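Local structure of sortase family protein (Streptococcus agalactiae, 4D7W) at residues Met63-Ile68 with Thr134-Asn139; Thr141-Val146 with His189-Asp194. The protein probably acts as a class C sortase, a cysteine transpeptidase that joins pilin subunits covalently during assembly of the type 2b pilus. One frame throughout, in Å; residues are numbered along the deposited sequence.

Contact 1: Met63-Ile68 with Thr134-Asn139; sequences MGYISI and TVSILN
Four backbone hydrogen bonds join Tyr65 to Ser136 and Ser67 to Thr134, each pair linked in both directions; Ser136 N to Tyr65 O and Ser67 N to Thr134 O are the short members, at 2.8 Å each. Ile66 and Val135 form the non-hydrogen-bonded pair between them. A single water sits over the face that carries Tyr65, Ser67, Thr134 and Ser136. Hydroxyls of both strands converge on it: it is 3.0 Å from Ser67 OG and 2.9 Å from Thr134 OG1, and it also lies close to Ser136 OG, although that bond is too short to be read with confidence. The water also donates a weak bond to the backbone carbonyl Tyr65 O. On the same face the Tyr65 ring folds over its partner: with chi1 at 60°, CG lies between the backbone N and the carbonyl carbon, and Ser136 CB comes up beneath the ring, 3.4 Å from Tyr65 CZ, in a CH-pi contact. The phenol end also makes a weak hydrogen bond with Gln9 of helix 3-13. On the opposite face of the sheet, Ile66 CG1 packs obliquely on Val135 CG1 at 4.0 Å in the buried interior. Near the start of 63-68, Gly64 CA makes a CA-H...O contact with Ser136 O at 3.3 Å. This regular antiparallel pairing, polar on one face and aliphatic on the other, belongs to the wall of the sortase beta-barrel.

Contact 2: Thr141-Val146 with His189-Asp194; sequences TYTYQV and HRVPND
With chi1 of Thr143 at -48°, OG1 lies beside its own backbone N and donates to Asn193 OD1 at 2.6 Å. Arg190 bends at chi2 (86°), carrying its guanidinium along the neighbouring strand, past Tyr144, to Tyr142, whose CD2 lies over the flat group 3.4 Å from Arg190 NH2, the two planes 55° apart. On the way Arg190 CD packs against Tyr144 CZ at 3.7 Å. Asp167 holds both polar ends, through a salt bridge to Arg190 NH1 and a hydrogen bond to Tyr144 OH. The Asn193 amide is gripped at both atoms, since ND2 donates to Thr141 O at 2.8 Å, approaching above that carbonyl's plane. A water ties Thr143 N, Arg190 NE, Val191 O and Asn193 OD1 together with four bonds. Farther along, Gln145 and His189 exchange backbone hydrogen bonds, and their side chains lie side by side; His189 ND1 is taken by Asp147. Val191 CG1 packs on Gln145 CB at 3.7 Å. The antiparallel pairing of strands 140-152 and 182-191 thus continues into the C-terminal tail through an asparagine side chain and water, in the wall of the sortase beta-barrel.

Contact 1 and contact 2 are two seams of one sheet, their centres about 12 Å apart, separated by the seam between strands 132-137 and 140-152. There these strands, neighbours in sequence, run antiparallel: Val135 O and Tyr142 N are 2.9 Å apart, a probable hydrogen bond. On one face Thr134 CG2 packs 3.7 Å from Thr143 OG1; on the other Ile137 CB lies 4.0 Å from Tyr142 CE1. Strand order across both contacts is therefore 62-68, 132-137, 140-152, 182-191, and strand 167-175 adjoins the last. Contact 2 engages the C-terminal end of strand 182-191, whereas the catalytic arginine of sortases is expected near that strand's start, so both contacts are probably framework away from the catalytic residues.

Contact 1: Met63-Ile68 with Thr134-Asn139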
# COMPACT_ATOMS: atom_id res chain seq x y z
N MET A 63 -1.64 -7.64 5.21
CA MET A 63 -0.93 -6.64 6.02
C MET A 63 -1.86 -5.71 6.77
O MET A 63 -1.41 -4.90 7.59
CB MET A 63 -0.06 -5.73 5.13
CG MET A 63 1.26 -6.23 4.68
SD MET A 63 1.87 -4.95 3.54
CE MET A 63 3.28 -5.83 2.91
N GLY A 64 -3.14 -5.76 6.42
CA GLY A 64 -4.09 -4.76 6.86
C GLY A 64 -5.04 -4.41 5.73
O GLY A 64 -5.26 -5.22 4.84
N TYR A 65 -5.63 -3.22 5.76
CA TYR A 65 -6.62 -2.87 4.77
C TYR A 65 -6.65 -1.38 4.52
O TYR A 65 -6.29 -0.58 5.39
CB TYR A 65 -8.01 -3.37 5.19
CG TYR A 65 -8.55 -2.83 6.49
CD1 TYR A 65 -8.24 -3.44 7.71
CD2 TYR A 65 -9.40 -1.73 6.51
CE1 TYR A 65 -8.76 -2.95 8.91
CE2 TYR A 65 -9.92 -1.23 7.71
CZ TYR A 65 -9.60 -1.84 8.90
OH TYR A 65 -10.11 -1.34 10.09
N ILE A 66 -7.07 -1.02 3.31
CA ILE A 66 -7.13 0.37 2.90
C ILE A 66 -8.58 0.83 2.79
O ILE A 66 -9.46 0.05 2.41
CB ILE A 66 -6.41 0.59 1.56
CG1 ILE A 66 -6.40 2.07 1.18
CG2 ILE A 66 -7.05 -0.26 0.46
CD1 ILE A 66 -5.69 2.34 -0.13
N SER A 67 -8.81 2.09 3.14
CA SER A 67 -10.15 2.68 3.13
C SER A 67 -10.15 3.97 2.34
O SER A 67 -9.34 4.86 2.62
CB SER A 67 -10.65 2.97 4.55
OG SER A 67 -10.84 1.78 5.28
N ILE A 68 -11.04 4.06 1.36
CA ILE A 68 -11.15 5.23 0.52
C ILE A 68 -12.61 5.65 0.45
O ILE A 68 -13.29 5.38 -0.56
CB ILE A 68 -10.62 4.97 -0.90
CG1 ILE A 68 -9.31 4.20 -0.83
CG2 ILE A 68 -10.45 6.29 -1.65
CD1 ILE A 68 -8.73 3.88 -2.17
N THR A 134 -7.07 6.09 4.25
CA THR A 134 -6.36 5.54 5.39
C THR A 134 -6.00 4.08 5.11
O THR A 134 -6.71 3.38 4.37
CB THR A 134 -7.19 5.61 6.68
OG1 THR A 134 -8.36 4.79 6.53
CG2 THR A 134 -7.60 7.04 7.00
N VAL A 135 -4.88 3.65 5.67
CA VAL A 135 -4.55 2.25 5.74
C VAL A 135 -4.56 1.90 7.23
O VAL A 135 -4.10 2.67 8.08
CB VAL A 135 -3.19 1.91 5.08
CG1 VAL A 135 -3.24 2.18 3.57
CG2 VAL A 135 -2.11 2.74 5.68
N SER A 136 -5.15 0.75 7.55
CA SER A 136 -5.24 0.30 8.92
C SER A 136 -4.33 -0.90 9.05
O SER A 136 -4.45 -1.85 8.29
CB SER A 136 -6.68 -0.05 9.27
OG SER A 136 -7.52 1.05 8.97
N ILE A 137 -3.39 -0.82 9.98
CA ILE A 137 -2.39 -1.86 10.15
C ILE A 137 -2.31 -2.17 11.64
O ILE A 137 -2.04 -1.28 12.45
CB ILE A 137 -1.03 -1.40 9.57
CG1 ILE A 137 -1.13 -1.27 8.04
CG2 ILE A 137 0.08 -2.36 9.96
CD1 ILE A 137 -0.11 -0.36 7.45
N LEU A 138 -2.60 -3.41 12.01
CA LEU A 138 -2.74 -3.77 13.41
C LEU A 138 -3.81 -2.87 14.06
O LEU A 138 -4.92 -2.73 13.54
CB LEU A 138 -1.40 -3.65 14.14
CG LEU A 138 -0.32 -4.55 13.51
CD1 LEU A 138 0.97 -4.49 14.27
CD2 LEU A 138 -0.82 -5.99 13.42
N ASN A 139 -3.45 -2.25 15.18
CA ASN A 139 -4.39 -1.38 15.88
C ASN A 139 -4.24 0.10 15.51
O ASN A 139 -4.72 0.97 16.22
CB ASN A 139 -4.21 -1.54 17.39
CG ASN A 139 -2.82 -1.08 17.87
OD1 ASN A 139 -1.81 -1.29 17.19
ND2 ASN A 139 -2.78 -0.45 19.05
O HOH W 1 -8.24 1.90 6.69

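Contact 2: Thr141-Val146 with His189-Asp194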
# COMPACT_ATOMS: atom_id res chain seq x y z
N THR A 141 -3.88 3.57 12.64
CA THR A 141 -4.38 4.19 11.43
C THR A 141 -3.33 5.11 10.84
O THR A 141 -2.62 5.82 11.58
CB THR A 141 -5.67 4.97 11.72
OG1 THR A 141 -6.72 4.05 12.01
CG2 THR A 141 -6.08 5.79 10.51
N TYR A 142 -3.20 5.05 9.52
CA TYR A 142 -2.26 5.87 8.77
C TYR A 142 -3.01 6.63 7.69
O TYR A 142 -3.63 6.02 6.84
CB TYR A 142 -1.16 5.01 8.13
CG TYR A 142 -0.40 4.24 9.17
CD1 TYR A 142 -0.91 3.04 9.67
CD2 TYR A 142 0.81 4.71 9.67
CE1 TYR A 142 -0.24 2.34 10.66
CE2 TYR A 142 1.49 4.01 10.65
CZ TYR A 142 0.96 2.82 11.13
OH TYR A 142 1.63 2.12 12.09
N THR A 143 -2.95 7.96 7.73
CA THR A 143 -3.75 8.77 6.82
C THR A 143 -2.89 9.46 5.77
O THR A 143 -1.83 10.00 6.08
CB THR A 143 -4.53 9.84 7.59
OG1 THR A 143 -5.17 9.22 8.71
CG2 THR A 143 -5.55 10.52 6.67
N TYR A 144 -3.38 9.43 4.53
CA TYR A 144 -2.68 10.05 3.41
C TYR A 144 -3.63 10.96 2.66
O TYR A 144 -4.82 10.69 2.59
CB TYR A 144 -2.09 8.97 2.47
CG TYR A 144 -0.86 8.34 3.10
CD1 TYR A 144 -0.99 7.29 3.99
CD2 TYR A 144 0.41 8.84 2.84
CE1 TYR A 144 0.13 6.74 4.64
CE2 TYR A 144 1.53 8.30 3.46
CZ TYR A 144 1.39 7.25 4.35
OH TYR A 144 2.49 6.71 4.97
N GLN A 145 -3.09 12.04 2.13
CA GLN A 145 -3.90 13.05 1.45
C GLN A 145 -3.39 13.28 0.03
O GLN A 145 -2.19 13.50 -0.18
CB GLN A 145 -3.88 14.36 2.26
CG GLN A 145 -4.40 15.54 1.51
CD GLN A 145 -4.27 16.81 2.30
OE1 GLN A 145 -3.60 17.74 1.88
NE2 GLN A 145 -4.91 16.85 3.45
N VAL A 146 -4.29 13.22 -0.95
CA VAL A 146 -3.87 13.33 -2.34
C VAL A 146 -3.21 14.67 -2.58
O VAL A 146 -3.76 15.70 -2.22
CB VAL A 146 -5.05 13.18 -3.32
CG1 VAL A 146 -4.57 13.29 -4.76
CG2 VAL A 146 -5.74 11.85 -3.10
N HIS A 189 0.42 12.36 0.63
CA HIS A 189 1.44 12.46 1.69
C HIS A 189 0.80 12.22 3.04
O HIS A 189 -0.39 12.46 3.21
CB HIS A 189 2.14 13.82 1.67
CG HIS A 189 1.22 14.99 1.85
ND1 HIS A 189 0.71 15.70 0.79
CD2 HIS A 189 0.73 15.57 2.97
CE1 HIS A 189 -0.06 16.68 1.25
NE2 HIS A 189 -0.07 16.62 2.57
N ARG A 190 1.60 11.76 4.00
CA ARG A 190 1.14 11.52 5.36
C ARG A 190 0.59 12.78 6.02
O ARG A 190 1.24 13.83 6.01
CB ARG A 190 2.28 10.98 6.22
CG ARG A 190 1.82 10.50 7.58
CD ARG A 190 1.35 9.07 7.54
NE ARG A 190 1.25 8.58 8.91
CZ ARG A 190 2.26 8.05 9.58
NH1 ARG A 190 3.46 7.93 9.01
NH2 ARG A 190 2.09 7.63 10.83
N VAL A 191 -0.60 12.66 6.60
CA VAL A 191 -1.20 13.76 7.37
C VAL A 191 -1.65 13.16 8.68
O VAL A 191 -1.72 11.95 8.80
CB VAL A 191 -2.38 14.43 6.61
CG1 VAL A 191 -1.90 15.07 5.34
CG2 VAL A 191 -3.47 13.41 6.29
N PRO A 192 -1.93 14.00 9.70
CA PRO A 192 -2.42 13.49 10.99
C PRO A 192 -3.76 12.74 10.85
O PRO A 192 -4.57 13.09 9.98
CB PRO A 192 -2.61 14.78 11.83
CG PRO A 192 -1.67 15.76 11.24
CD PRO A 192 -1.65 15.44 9.75
N ASN A 193 -3.99 11.73 11.69
CA ASN A 193 -5.29 11.05 11.68
C ASN A 193 -6.45 11.96 12.11
O ASN A 193 -6.27 12.88 12.90
CB ASN A 193 -5.26 9.82 12.60
CG ASN A 193 -4.31 8.77 12.11
OD1 ASN A 193 -3.94 8.77 10.93
ND2 ASN A 193 -3.91 7.87 12.99
N ASP A 194 -7.63 11.68 11.59
CA ASP A 194 -8.82 12.37 12.06
C ASP A 194 -9.28 11.83 13.41
O ASP A 194 -9.26 12.53 14.42
CB ASP A 194 -9.94 12.25 11.03
CG ASP A 194 -11.04 13.27 11.26
OD1 ASP A 194 -10.73 14.41 11.66
OD2 ASP A 194 -12.22 12.92 11.03
O HOH W 2 -0.52 7.43 12.17
O HOH W 3 -1.47 9.51 9.69
O HOH W 4 -8.11 9.68 9.30
O HOH W 5 -1.13 18.67 4.15